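Local coordinates for TetR family Transcriptional regulator (Streptococcus agalactiae 2603V/R, PDB 3KKC), which probably binds DNA and regulates transcription as a two-chain member of the TetR family, at residues A[31-36]-A[54-59]; A[78-83]-A[127-132]; A[116-121]-A[143-148]. One frame throughout, in Å; residues are numbered along the deposited sequence.

From the N terminus, contact 1 closes the first loop: 17 mostly helical residues separate 31-36 from 54-59, inside the probable DNA-binding domain. It is complete before the others begin, and its centre lies about 38 Å from that of contact 2 and about 28 Å from that of contact 3. Helix 57-71 leads on towards the C-terminal region; His70 near its end, with His86 and His90 of helix 80-93, binds a nickel ion. Contacts 2 and 3 cross, because 116-121 lies inside the loop that contact 2 closes and 143-148 beyond it. They share helix 107-129 and touch, through Tyr83 against Asp120 among others, tying helices 80-93, 107-129 and 137-157 together.

Contact 1: residues A[31-36]-A[54-59]; sequences SKITVQ and ESKEVL
Lys56 NZ is gripped by two backbone carbonyls: it donates to Ile33 O across the contact, at 2.5 Å between NZ and O, and also to Tyr30 O just before the 31-36 segment. The bond to Ile33 meets the carbonyl at a C=O...NZ angle of 146°, with the ammonium nitrogen tilted 30° from the carbonyl plane. The Tyr30 ring adds a cation-pi contact, which probably helps to stabilise the charge. Lys56 CG stands between its own backbone N and carbonyl carbon (chi1 73°), and after an extended start the chain bends about CG-CD and reaches across to Ile33. There the ammonium end passes obliquely beside the Ile33 side chain, with NZ 3.7 Å and CE 4.1 Å from Ile33 CG1. The segments frame the predicted helix-turn-helix: 31-36 leads into helix 35-42, its first helix, while 54-59 follows helix 46-49 and leads into helix 57-71, the connection to the C-terminal region, so Lys56 joins the entry and exit of the motif. Nearer the root of the lysine, Val35 CG2 lies 4.4 Å from Lys56 CB, and CA atoms of these two residues are 6.6 Å apart. Val35 also leans on Phe49, while buried Ile33 rests on Phe21 and Leu25, so the helices of the predicted motif pack against helix 4-24 through apolar side chains, with Leu59 meeting Ile17, Phe21 and Phe49. Beside the lysine, Ser55 OG makes a capping bond in the turn leading into helix 57-71, accepting from Glu57 N at 3.2 Å.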
ATOM      1  N   SER A  31      -2.920   9.302 -13.735  1.00105.20           N
ATOM      2  CA  SER A  31      -1.761  10.179 -13.889  1.00107.86           C
ATOM      3  C   SER A  31      -1.155  10.093 -15.294  1.00107.68           C
ATOM      4  O   SER A  31      -0.593  11.059 -15.792  1.00111.04           O
ATOM      5  CB  SER A  31      -0.700   9.932 -12.778  1.00100.99           C
ATOM      6  OG  SER A  31      -0.229   8.585 -12.694  1.00 94.38           O
ATOM      7  N   LYS A  32      -1.310   8.944 -15.941  1.00109.62           N
ATOM      8  CA  LYS A  32      -0.710   8.702 -17.253  1.00115.99           C
ATOM      9  C   LYS A  32      -1.563   9.122 -18.485  1.00100.15           C
ATOM     10  O   LYS A  32      -0.999   9.370 -19.546  1.00102.81           O
ATOM     11  CB  LYS A  32      -0.231   7.239 -17.345  1.00120.01           C
ATOM     12  CG  LYS A  32       0.488   6.836 -18.637  1.00125.47           C
ATOM     13  CD  LYS A  32      -0.450   6.077 -19.596  1.00123.83           C
ATOM     14  CE  LYS A  32       0.294   5.562 -20.831  1.00126.17           C
ATOM     15  NZ  LYS A  32      -0.619   5.271 -21.992  1.00124.81           N
ATOM     16  N   ILE A  33      -2.889   9.227 -18.373  1.00 96.81           N
ATOM     17  CA  ILE A  33      -3.668   9.691 -19.547  1.00 98.39           C
ATOM     18  C   ILE A  33      -3.700  11.216 -19.699  1.00 99.97           C
ATOM     19  O   ILE A  33      -3.605  11.947 -18.721  1.00101.08           O
ATOM     20  CB  ILE A  33      -5.147   9.198 -19.580  1.00105.09           C
ATOM     21  CG1 ILE A  33      -6.069  10.221 -18.918  1.00102.26           C
ATOM     22  CG2 ILE A  33      -5.306   7.789 -19.006  1.00107.33           C
ATOM     23  CD1 ILE A  33      -7.456   9.713 -18.716  1.00103.57           C
ATOM     24  N   THR A  34      -3.869  11.681 -20.933  1.00102.87           N
ATOM     25  CA  THR A  34      -3.903  13.114 -21.237  1.00111.56           C
ATOM     26  C   THR A  34      -5.153  13.490 -22.032  1.00111.00           C
ATOM     27  O   THR A  34      -5.627  12.702 -22.840  1.00108.07           O
ATOM     28  CB  THR A  34      -2.680  13.535 -22.080  1.00116.85           C
ATOM     29  OG1 THR A  34      -2.544  12.643 -23.198  1.00117.13           O
ATOM     30  CG2 THR A  34      -1.404  13.509 -21.244  1.00118.47           C
ATOM     31  N   VAL A  35      -5.663  14.703 -21.822  1.00114.28           N
ATOM     32  CA  VAL A  35      -6.892  15.163 -22.482  1.00112.14           C
ATOM     33  C   VAL A  35      -6.984  14.831 -23.980  1.00107.39           C
ATOM     34  O   VAL A  35      -8.075  14.602 -24.503  1.00 99.80           O
ATOM     35  CB  VAL A  35      -7.131  16.679 -22.275  1.00112.97           C
ATOM     36  CG1 VAL A  35      -8.234  17.169 -23.195  1.00108.87           C
ATOM     37  CG2 VAL A  35      -7.492  16.964 -20.828  1.00110.07           C
ATOM     38  N   GLN A  36      -5.845  14.791 -24.665  1.00111.11           N
ATOM     39  CA  GLN A  36      -5.847  14.443 -26.080  1.00117.91           C
ATOM     40  C   GLN A  36      -6.193  12.977 -26.297  1.00114.79           C
ATOM     41  O   GLN A  36      -6.795  12.622 -27.318  1.00114.68           O
ATOM     42  CB  GLN A  36      -4.515  14.788 -26.751  1.00128.70           C
ATOM     43  CG  GLN A  36      -4.180  16.281 -26.743  1.00138.13           C
ATOM     44  CD  GLN A  36      -5.259  17.134 -27.388  1.00138.02           C
ATOM     45  OE1 GLN A  36      -5.302  18.351 -27.188  1.00139.91           O
ATOM     46  NE2 GLN A  36      -6.140  16.496 -28.164  1.00133.06           N
ATOM     47  N   GLU A  54     -13.998  21.418 -16.627  1.00125.88           N
ATOM     48  CA  GLU A  54     -12.920  22.353 -16.321  1.00127.18           C
ATOM     49  C   GLU A  54     -11.524  21.777 -16.590  1.00125.60           C
ATOM     50  O   GLU A  54     -10.605  22.512 -16.942  1.00132.67           O
ATOM     51  CB  GLU A  54     -13.027  22.797 -14.860  1.00131.23           C
ATOM     52  CG  GLU A  54     -11.873  23.669 -14.372  1.00138.72           C
ATOM     53  CD  GLU A  54     -11.611  23.506 -12.872  1.00143.51           C
ATOM     54  OE1 GLU A  54     -12.087  22.500 -12.286  1.00139.56           O
ATOM     55  OE2 GLU A  54     -10.923  24.380 -12.285  1.00148.75           O
ATOM     56  N   SER A  55     -11.369  20.466 -16.419  1.00106.92           N
ATOM     57  CA  SER A  55     -10.080  19.807 -16.580  1.00101.96           C
ATOM     58  C   SER A  55     -10.236  18.315 -16.381  1.00 97.75           C
ATOM     59  O   SER A  55     -11.308  17.846 -16.009  1.00 95.04           O
ATOM     60  CB  SER A  55      -9.116  20.300 -15.520  1.00101.61           C
ATOM     61  OG  SER A  55      -9.565  19.876 -14.251  1.00 98.97           O
ATOM     62  N   LYS A  56      -9.160  17.565 -16.591  1.00 97.77           N
ATOM     63  CA  LYS A  56      -9.237  16.128 -16.382  1.00100.21           C
ATOM     64  C   LYS A  56      -9.641  15.833 -14.943  1.00100.14           C
ATOM     65  O   LYS A  56     -10.244  14.805 -14.666  1.00 98.54           O
ATOM     66  CB  LYS A  56      -7.907  15.442 -16.695  1.00 99.41           C
ATOM     67  CG  LYS A  56      -6.846  15.696 -15.652  1.00101.31           C
ATOM     68  CD  LYS A  56      -5.562  14.953 -15.970  1.00102.74           C
ATOM     69  CE  LYS A  56      -5.844  13.658 -16.713  1.00103.80           C
ATOM     70  NZ  LYS A  56      -4.678  12.742 -16.560  1.00103.81           N
ATOM     71  N   GLU A  57      -9.322  16.739 -14.024  1.00105.42           N
ATOM     72  CA  GLU A  57      -9.471  16.416 -12.604  1.00105.08           C
ATOM     73  C   GLU A  57     -10.927  16.248 -12.197  1.00 97.25           C
ATOM     74  O   GLU A  57     -11.244  15.437 -11.317  1.00 90.06           O
ATOM     75  CB  GLU A  57      -8.757  17.425 -11.703  1.00109.49           C
ATOM     76  CG  GLU A  57      -7.859  16.760 -10.666  1.00114.15           C
ATOM     77  CD  GLU A  57      -6.400  17.224 -10.744  1.00125.11           C
ATOM     78  OE1 GLU A  57      -6.163  18.439 -10.957  1.00130.17           O
ATOM     79  OE2 GLU A  57      -5.490  16.373 -10.580  1.00124.62           O
ATOM     80  N   VAL A  58     -11.817  16.989 -12.841  1.00 94.76           N
ATOM     81  CA  VAL A  58     -13.228  16.847 -12.503  1.00 98.90           C
ATOM     82  C   VAL A  58     -13.915  15.615 -13.116  1.00 96.23           C
ATOM     83  O   VAL A  58     -15.041  15.309 -12.751  1.00 95.11           O
ATOM     84  CB  VAL A  58     -14.039  18.135 -12.755  1.00100.51           C
ATOM     85  CG1 VAL A  58     -13.372  19.307 -12.033  1.00102.77           C
ATOM     86  CG2 VAL A  58     -14.174  18.402 -14.235  1.00 99.99           C
ATOM     87  N   LEU A  59     -13.239  14.904 -14.020  1.00 94.64           N
ATOM     88  CA  LEU A  59     -13.763  13.627 -14.513  1.00 90.98           C
ATOM     89  C   LEU A  59     -13.528  12.566 -13.468  1.00 91.18           C
ATOM     90  O   LEU A  59     -14.398  11.741 -13.197  1.00 95.97           O
ATOM     91  CB  LEU A  59     -13.078  13.167 -15.799  1.00 87.82           C
ATOM     92  CG  LEU A  59     -13.379  13.902 -17.094  1.00 88.57           C
ATOM     93  CD1 LEU A  59     -12.446  15.079 -17.182  1.00 88.27           C
ATOM     94  CD2 LEU A  59     -13.179  12.968 -18.273  1.00 88.71           C
TER

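Contact 2: residues A[78-83]-A[127-132]; sequences VTFEEY and EEYITK
Phe80 and Glu128 are the closest backbone pair, with CA atoms 9.0 Å apart, so side chains alone bridge the first turn of helix 80-93 and the last turn of helix 107-129, within the all-helical C-terminal region of a TetR-type regulator. Phe80 CG lies anti to the backbone N (chi1 180°), which carries the ring over to Tyr129. Tyr129 CE1 sits against both CD2 and CE2 of Phe80, 3.7 Å from CD2. The two rings cross obliquely, centroids 5.9 Å apart and planes at 51°. The tyrosine hydroxyl continues past the phenylalanine to the next residue of the helix: Glu81 OE2 is 2.5 Å from Tyr129 OH, at the edge of the ring and in its plane. A bend about CB-CG brings the glutamate to the phenol, its carboxylate turned 57° from the ring. From the residue before Tyr129, Glu128 runs past Phe80 in the opposite direction and sets OE2 3.6 Å from Phe80 CB. Its OE1 is salt-bridged to Arg124, which probably tempers repulsion from Glu81, whose OE1 lies 4.8 Å from Glu128 OE2. Thr79 OG1 caps helix 80-93 by accepting from Glu82 N. Around the contact, Phe80 also packs on Arg124 and Leu125 of helix 107-129, while Leu168 of helix 164-175 lies against Glu81 and Leu172 against Tyr129. Just beyond, Ile130 drops onto Leu140 and Leu144 of helix 137-157.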
ATOM      1  N   VAL A  78     -30.918  -4.584   2.059  1.00111.95           N
ATOM      2  CA  VAL A  78     -30.268  -5.881   2.011  1.00102.50           C
ATOM      3  C   VAL A  78     -29.563  -6.152   3.341  1.00 97.22           C
ATOM      4  O   VAL A  78     -29.517  -5.287   4.221  1.00 95.31           O
ATOM      5  CB  VAL A  78     -29.254  -5.952   0.851  1.00 97.77           C
ATOM      6  CG1 VAL A  78     -29.975  -5.901  -0.498  1.00 93.24           C
ATOM      7  CG2 VAL A  78     -28.210  -4.831   0.972  1.00 94.35           C
ATOM      8  N   THR A  79     -29.037  -7.360   3.502  1.00 94.65           N
ATOM      9  CA  THR A  79     -28.241  -7.668   4.679  1.00 92.40           C
ATOM     10  C   THR A  79     -26.886  -7.023   4.499  1.00 88.59           C
ATOM     11  O   THR A  79     -26.483  -6.707   3.375  1.00 87.35           O
ATOM     12  CB  THR A  79     -28.037  -9.178   4.850  1.00 93.64           C
ATOM     13  OG1 THR A  79     -27.040  -9.638   3.926  1.00 91.25           O
ATOM     14  CG2 THR A  79     -29.342  -9.918   4.599  1.00 95.71           C
ATOM     15  N   PHE A  80     -26.178  -6.837   5.604  1.00 87.46           N
ATOM     16  CA  PHE A  80     -24.833  -6.296   5.541  1.00 79.83           C
ATOM     17  C   PHE A  80     -23.985  -6.973   4.473  1.00 82.04           C
ATOM     18  O   PHE A  80     -23.344  -6.288   3.685  1.00 87.45           O
ATOM     19  CB  PHE A  80     -24.130  -6.384   6.897  1.00 77.49           C
ATOM     20  CG  PHE A  80     -22.716  -5.842   6.883  1.00 79.67           C
ATOM     21  CD1 PHE A  80     -22.473  -4.508   6.597  1.00 80.68           C
ATOM     22  CD2 PHE A  80     -21.634  -6.673   7.135  1.00 79.57           C
ATOM     23  CE1 PHE A  80     -21.180  -4.013   6.571  1.00 83.72           C
ATOM     24  CE2 PHE A  80     -20.335  -6.182   7.115  1.00 81.20           C
ATOM     25  CZ  PHE A  80     -20.105  -4.852   6.835  1.00 81.62           C
ATOM     26  N   GLU A  81     -23.974  -8.303   4.443  1.00 83.65           N
ATOM     27  CA  GLU A  81     -23.088  -9.042   3.530  1.00 91.79           C
ATOM     28  C   GLU A  81     -23.583  -9.165   2.087  1.00 94.67           C
ATOM     29  O   GLU A  81     -22.778  -9.435   1.191  1.00 95.91           O
ATOM     30  CB  GLU A  81     -22.726 -10.424   4.084  1.00101.45           C
ATOM     31  CG  GLU A  81     -23.912 -11.211   4.620  1.00112.79           C
ATOM     32  CD  GLU A  81     -23.865 -11.350   6.132  1.00116.48           C
ATOM     33  OE1 GLU A  81     -24.865 -11.005   6.806  1.00116.88           O
ATOM     34  OE2 GLU A  81     -22.812 -11.800   6.637  1.00115.74           O
ATOM     35  N   GLU A  82     -24.886  -8.981   1.854  1.00 91.22           N
ATOM     36  CA  GLU A  82     -25.371  -8.783   0.486  1.00 85.96           C
ATOM     37  C   GLU A  82     -24.734  -7.498  -0.073  1.00 78.96           C
ATOM     38  O   GLU A  82     -24.275  -7.442  -1.216  1.00 80.73           O
ATOM     39  CB  GLU A  82     -26.899  -8.686   0.445  1.00 89.23           C
ATOM     40  CG  GLU A  82     -27.627 -10.016   0.627  1.00 94.36           C
ATOM     41  CD  GLU A  82     -29.152  -9.916   0.479  1.00 98.34           C
ATOM     42  OE1 GLU A  82     -29.840 -10.952   0.635  1.00 97.57           O
ATOM     43  OE2 GLU A  82     -29.665  -8.811   0.204  1.00100.35           O
ATOM     44  N   TYR A  83     -24.723  -6.474   0.768  1.00 65.63           N
ATOM     45  CA  TYR A  83     -24.109  -5.186   0.494  1.00 64.58           C
ATOM     46  C   TYR A  83     -22.600  -5.306   0.170  1.00 70.36           C
ATOM     47  O   TYR A  83     -22.095  -4.727  -0.799  1.00 72.95           O
ATOM     48  CB  TYR A  83     -24.347  -4.344   1.740  1.00 60.79           C
ATOM     49  CG  TYR A  83     -23.941  -2.894   1.724  1.00 64.12           C
ATOM     50  CD1 TYR A  83     -24.847  -1.904   1.371  1.00 59.71           C
ATOM     51  CD2 TYR A  83     -22.660  -2.504   2.142  1.00 66.47           C
ATOM     52  CE1 TYR A  83     -24.479  -0.570   1.403  1.00 68.33           C
ATOM     53  CE2 TYR A  83     -22.284  -1.169   2.190  1.00 67.85           C
ATOM     54  CZ  TYR A  83     -23.191  -0.203   1.811  1.00 72.02           C
ATOM     55  OH  TYR A  83     -22.818   1.125   1.848  1.00 72.03           O
ATOM     56  N   GLU A 127     -19.596  -3.512  14.699  1.00 80.26           N
ATOM     57  CA  GLU A 127     -20.640  -3.857  15.639  1.00 81.90           C
ATOM     58  C   GLU A 127     -21.066  -5.307  15.449  1.00 87.32           C
ATOM     59  O   GLU A 127     -21.522  -5.957  16.382  1.00 91.33           O
ATOM     60  CB  GLU A 127     -21.819  -2.886  15.457  1.00 85.96           C
ATOM     61  CG  GLU A 127     -23.210  -3.459  15.719  1.00 94.66           C
ATOM     62  CD  GLU A 127     -24.313  -2.693  14.980  1.00105.14           C
ATOM     63  OE1 GLU A 127     -25.177  -2.082  15.655  1.00109.62           O
ATOM     64  OE2 GLU A 127     -24.320  -2.701  13.722  1.00107.06           O
ATOM     65  N   GLU A 128     -20.856  -5.829  14.250  1.00 85.52           N
ATOM     66  CA  GLU A 128     -21.492  -7.067  13.860  1.00 85.24           C
ATOM     67  C   GLU A 128     -20.535  -8.252  13.803  1.00 85.70           C
ATOM     68  O   GLU A 128     -20.972  -9.395  13.891  1.00 86.49           O
ATOM     69  CB  GLU A 128     -22.155  -6.877  12.506  1.00 87.50           C
ATOM     70  CG  GLU A 128     -23.422  -7.632  12.324  1.00 94.55           C
ATOM     71  CD  GLU A 128     -24.292  -7.009  11.255  1.00 97.90           C
ATOM     72  OE1 GLU A 128     -24.754  -5.857  11.468  1.00 99.88           O
ATOM     73  OE2 GLU A 128     -24.502  -7.673  10.211  1.00 94.00           O
ATOM     74  N   TYR A 129     -19.240  -7.997  13.645  1.00 81.75           N
ATOM     75  CA  TYR A 129     -18.289  -9.104  13.493  1.00 79.75           C
ATOM     76  C   TYR A 129     -17.266  -9.227  14.624  1.00 81.00           C
ATOM     77  O   TYR A 129     -16.659 -10.284  14.816  1.00 83.97           O
ATOM     78  CB  TYR A 129     -17.611  -9.054  12.116  1.00 74.42           C
ATOM     79  CG  TYR A 129     -18.557  -9.467  11.047  1.00 75.91           C
ATOM     80  CD1 TYR A 129     -19.614  -8.644  10.705  1.00 80.99           C
ATOM     81  CD2 TYR A 129     -18.445 -10.697  10.419  1.00 78.38           C
ATOM     82  CE1 TYR A 129     -20.519  -9.005   9.757  1.00 86.74           C
ATOM     83  CE2 TYR A 129     -19.365 -11.084   9.458  1.00 83.56           C
ATOM     84  CZ  TYR A 129     -20.400 -10.220   9.127  1.00 88.19           C
ATOM     85  OH  TYR A 129     -21.342 -10.540   8.177  1.00 87.61           O
ATOM     86  N   ILE A 130     -17.093  -8.145  15.371  1.00 77.27           N
ATOM     87  CA  ILE A 130     -16.125  -8.113  16.449  1.00 81.01           C
ATOM     88  C   ILE A 130     -16.858  -8.088  17.770  1.00 89.88           C
ATOM     89  O   ILE A 130     -17.506  -7.102  18.110  1.00 92.83           O
ATOM     90  CB  ILE A 130     -15.239  -6.869  16.366  1.00 77.89           C
ATOM     91  CG1 ILE A 130     -14.560  -6.800  14.993  1.00 73.28           C
ATOM     92  CG2 ILE A 130     -14.231  -6.843  17.522  1.00 74.48           C
ATOM     93  CD1 ILE A 130     -13.752  -8.018  14.664  1.00 70.80           C
ATOM     94  N   THR A 131     -16.747  -9.175  18.522  1.00 93.95           N
ATOM     95  CA  THR A 131     -17.538  -9.331  19.731  1.00 92.79           C
ATOM     96  C   THR A 131     -16.784  -8.952  21.004  1.00 90.21           C
ATOM     97  O   THR A 131     -17.374  -8.389  21.927  1.00 85.55           O
ATOM     98  CB  THR A 131     -18.105 -10.756  19.833  1.00 91.38           C
ATOM     99  OG1 THR A 131     -19.531 -10.680  19.862  1.00 92.85           O
ATOM    100  CG2 THR A 131     -17.602 -11.460  21.091  1.00 91.74           C
ATOM    101  N   LYS A 132     -15.487  -9.261  21.043  1.00 92.69           N
ATOM    102  CA  LYS A 132     -14.634  -8.954  22.196  1.00 92.20           C
ATOM    103  C   LYS A 132     -14.387  -7.451  22.290  1.00 97.00           C
ATOM    104  O   LYS A 132     -14.731  -6.687  21.380  1.00100.47           O
ATOM    105  CB  LYS A 132     -13.295  -9.691  22.074  1.00 87.92           C
ATOM    106  CG  LYS A 132     -13.397 -11.210  21.795  1.00 88.04           C
ATOM    107  CD  LYS A 132     -13.548 -12.018  23.093  1.00 90.25           C
ATOM    108  CE  LYS A 132     -12.753 -13.349  23.077  1.00 91.05           C
ATOM    109  NZ  LYS A 132     -12.828 -14.123  24.389  1.00 93.23           N
TER

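Contact 3: residues A[116-121]-A[143-148]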
ATOM      1  N   GLU A 116     -15.040   6.079   2.071  1.00 77.96           N
ATOM      2  CA  GLU A 116     -16.399   5.548   1.978  1.00 79.36           C
ATOM      3  C   GLU A 116     -16.537   4.297   2.847  1.00 75.15           C
ATOM      4  O   GLU A 116     -17.494   4.167   3.615  1.00 74.17           O
ATOM      5  CB  GLU A 116     -16.792   5.275   0.522  1.00 82.50           C
ATOM      6  CG  GLU A 116     -16.829   6.535  -0.342  1.00 90.08           C
ATOM      7  CD  GLU A 116     -17.983   7.472   0.010  1.00 99.98           C
ATOM      8  OE1 GLU A 116     -19.106   6.967   0.274  1.00105.11           O
ATOM      9  OE2 GLU A 116     -17.767   8.711   0.007  1.00 98.25           O
ATOM     10  N   LEU A 117     -15.566   3.393   2.727  1.00 71.48           N
ATOM     11  CA  LEU A 117     -15.426   2.262   3.637  1.00 65.02           C
ATOM     12  C   LEU A 117     -15.549   2.675   5.101  1.00 59.00           C
ATOM     13  O   LEU A 117     -16.226   2.017   5.867  1.00 66.19           O
ATOM     14  CB  LEU A 117     -14.103   1.546   3.396  1.00 68.77           C
ATOM     15  CG  LEU A 117     -13.966   0.841   2.039  1.00 75.33           C
ATOM     16  CD1 LEU A 117     -12.527   0.360   1.811  1.00 78.45           C
ATOM     17  CD2 LEU A 117     -14.945  -0.320   1.945  1.00 72.49           C
ATOM     18  N   GLU A 118     -14.938   3.783   5.484  1.00 55.63           N
ATOM     19  CA  GLU A 118     -15.037   4.253   6.862  1.00 69.10           C
ATOM     20  C   GLU A 118     -16.450   4.628   7.271  1.00 73.68           C
ATOM     21  O   GLU A 118     -16.798   4.559   8.444  1.00 85.90           O
ATOM     22  CB  GLU A 118     -14.153   5.481   7.105  1.00 77.44           C
ATOM     23  CG  GLU A 118     -12.706   5.200   7.355  1.00 86.57           C
ATOM     24  CD  GLU A 118     -11.979   6.414   7.928  1.00 99.69           C
ATOM     25  OE1 GLU A 118     -12.608   7.174   8.707  1.00102.99           O
ATOM     26  OE2 GLU A 118     -10.780   6.607   7.604  1.00103.02           O
ATOM     27  N   HIS A 119     -17.258   5.068   6.323  1.00 72.20           N
ATOM     28  CA  HIS A 119     -18.567   5.618   6.655  1.00 76.60           C
ATOM     29  C   HIS A 119     -19.670   4.574   6.512  1.00 78.58           C
ATOM     30  O   HIS A 119     -20.663   4.579   7.253  1.00 83.26           O
ATOM     31  CB  HIS A 119     -18.852   6.818   5.755  1.00 85.04           C
ATOM     32  CG  HIS A 119     -20.150   7.504   6.042  1.00 96.97           C
ATOM     33  ND1 HIS A 119     -20.316   8.372   7.102  1.00102.21           N
ATOM     34  CD2 HIS A 119     -21.338   7.478   5.389  1.00100.71           C
ATOM     35  CE1 HIS A 119     -21.550   8.843   7.097  1.00105.30           C
ATOM     36  NE2 HIS A 119     -22.192   8.314   6.068  1.00106.40           N
ATOM     37  N   ASP A 120     -19.501   3.660   5.568  1.00 72.39           N
ATOM     38  CA  ASP A 120     -20.611   2.785   5.221  1.00 69.09           C
ATOM     39  C   ASP A 120     -20.294   1.311   5.395  1.00 72.09           C
ATOM     40  O   ASP A 120     -21.196   0.487   5.475  1.00 82.03           O
ATOM     41  CB  ASP A 120     -21.113   3.099   3.803  1.00 74.27           C
ATOM     42  CG  ASP A 120     -21.804   4.478   3.708  1.00 87.04           C
ATOM     43  OD1 ASP A 120     -22.605   4.837   4.606  1.00 90.16           O
ATOM     44  OD2 ASP A 120     -21.550   5.210   2.726  1.00 93.46           O
ATOM     45  N   VAL A 121     -19.018   0.968   5.489  1.00 70.51           N
ATOM     46  CA  VAL A 121     -18.657  -0.422   5.729  1.00 70.64           C
ATOM     47  C   VAL A 121     -18.129  -0.701   7.153  1.00 78.26           C
ATOM     48  O   VAL A 121     -18.501  -1.695   7.790  1.00 78.26           O
ATOM     49  CB  VAL A 121     -17.680  -0.916   4.672  1.00 65.53           C
ATOM     50  CG1 VAL A 121     -16.989  -2.230   5.107  1.00 54.87           C
ATOM     51  CG2 VAL A 121     -18.426  -1.071   3.337  1.00 69.15           C
ATOM     52  N   PHE A 143      -6.793  -2.116  11.523  1.00 62.46           N
ATOM     53  CA  PHE A 143      -6.560  -3.475  11.044  1.00 60.70           C
ATOM     54  C   PHE A 143      -7.662  -3.946  10.087  1.00 64.52           C
ATOM     55  O   PHE A 143      -7.420  -4.704   9.148  1.00 64.16           O
ATOM     56  CB  PHE A 143      -6.464  -4.411  12.238  1.00 55.85           C
ATOM     57  CG  PHE A 143      -6.033  -5.818  11.894  1.00 59.90           C
ATOM     58  CD1 PHE A 143      -4.718  -6.228  12.102  1.00 64.12           C
ATOM     59  CD2 PHE A 143      -6.955  -6.750  11.425  1.00 60.02           C
ATOM     60  CE1 PHE A 143      -4.321  -7.540  11.814  1.00 66.36           C
ATOM     61  CE2 PHE A 143      -6.578  -8.063  11.140  1.00 60.02           C
ATOM     62  CZ  PHE A 143      -5.265  -8.460  11.331  1.00 66.37           C
ATOM     63  N   LEU A 144      -8.881  -3.492  10.342  1.00 68.69           N
ATOM     64  CA  LEU A 144     -10.054  -4.021   9.659  1.00 72.42           C
ATOM     65  C   LEU A 144     -10.173  -3.409   8.255  1.00 77.46           C
ATOM     66  O   LEU A 144     -10.294  -4.128   7.254  1.00 77.40           O
ATOM     67  CB  LEU A 144     -11.306  -3.707  10.482  1.00 68.10           C
ATOM     68  CG  LEU A 144     -12.105  -4.776  11.220  1.00 66.25           C
ATOM     69  CD1 LEU A 144     -11.437  -6.119  11.172  1.00 59.60           C
ATOM     70  CD2 LEU A 144     -12.340  -4.329  12.635  1.00 69.16           C
ATOM     71  N   LEU A 145     -10.140  -2.078   8.203  1.00 74.09           N
ATOM     72  CA  LEU A 145     -10.258  -1.338   6.958  1.00 74.00           C
ATOM     73  C   LEU A 145      -9.121  -1.694   6.035  1.00 78.23           C
ATOM     74  O   LEU A 145      -9.334  -1.980   4.864  1.00 83.29           O
ATOM     75  CB  LEU A 145     -10.251   0.164   7.223  1.00 72.00           C
ATOM     76  CG  LEU A 145     -11.576   0.865   6.941  1.00 73.38           C
ATOM     77  CD1 LEU A 145     -12.703  -0.119   6.939  1.00 70.22           C
ATOM     78  CD2 LEU A 145     -11.832   1.953   7.968  1.00 80.77           C
ATOM     79  N   SER A 146      -7.909  -1.694   6.571  1.00 76.64           N
ATOM     80  CA  SER A 146      -6.746  -1.954   5.747  1.00 74.59           C
ATOM     81  C   SER A 146      -6.677  -3.403   5.266  1.00 68.98           C
ATOM     82  O   SER A 146      -6.217  -3.671   4.150  1.00 73.47           O
ATOM     83  CB  SER A 146      -5.461  -1.576   6.483  1.00 76.41           C
ATOM     84  OG  SER A 146      -4.468  -2.550   6.220  1.00 78.60           O
ATOM     85  N   SER A 147      -7.114  -4.348   6.093  1.00 54.97           N
ATOM     86  CA  SER A 147      -7.090  -5.739   5.654  1.00 60.96           C
ATOM     87  C   SER A 147      -8.234  -6.014   4.650  1.00 65.99           C
ATOM     88  O   SER A 147      -8.162  -6.927   3.821  1.00 62.22           O
ATOM     89  CB  SER A 147      -7.200  -6.678   6.845  1.00 63.88           C
ATOM     90  OG  SER A 147      -8.559  -6.781   7.239  1.00 72.60           O
ATOM     91  N   PHE A 148      -9.299  -5.227   4.727  1.00 69.49           N
ATOM     92  CA  PHE A 148     -10.331  -5.349   3.714  1.00 76.54           C
ATOM     93  C   PHE A 148      -9.775  -4.887   2.362  1.00 72.30           C
ATOM     94  O   PHE A 148      -9.798  -5.659   1.393  1.00 67.77           O
ATOM     95  CB  PHE A 148     -11.604  -4.593   4.098  1.00 77.13           C
ATOM     96  CG  PHE A 148     -12.673  -4.646   3.045  1.00 75.99           C
ATOM     97  CD1 PHE A 148     -13.539  -5.717   2.978  1.00 77.89           C
ATOM     98  CD2 PHE A 148     -12.806  -3.621   2.119  1.00 71.32           C
ATOM     99  CE1 PHE A 148     -14.515  -5.761   2.022  1.00 76.30           C
ATOM    100  CE2 PHE A 148     -13.780  -3.660   1.167  1.00 68.94           C
ATOM    101  CZ  PHE A 148     -14.631  -4.727   1.115  1.00 74.77           C
TER
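Apolar contacts carry this crossing, led by Leu117, which meets both Leu145 and Phe148. The short helical segments cross steeply, with 113° between their directions and axes 10.8 Å apart at closest approach. Leu117 CG is anti to its carbonyl carbon (chi1 -66°), a placement that brings both methyls to the CD2 and CE2 atoms of Phe148: CD2 lies 3.6 Å from Phe148 CE2 and CD1 4.0 Å from Phe148 CD2. The two side chains cross at about a right angle. Closer to the backbone, Leu145 CD1 reaches Leu117 CB at 4.2 Å. Its other methyl, CD2, lies against the aliphatic part of Glu118, 3.4 Å from Glu118 CG, again nearly perpendicular to that chain. Polar interactions bind the surroundings and do not bridge the segments. Beyond CG the extended Glu118 leaves Leu145, and OE1 forms a salt bridge with Lys141, one helical turn before Leu145. Within 116-121, Glu116 O accepts from both His119 N and Asp120 N. The contact is buried in the C-terminal region, where 116-121 of helix 107-129 crosses 143-148 of helix 137-157. Leu88 of helix 80-93 packs on Phe148, and Val175 of helix 164-175 touches Leu144 and Ser147. Helix 137-157 also meets the second subunit: Met174 of that chain packs on Phe143 and Leu144, and Phe143 of the second subunit packs on Ser147, as in the helical dimer interfaces of TetR regulators.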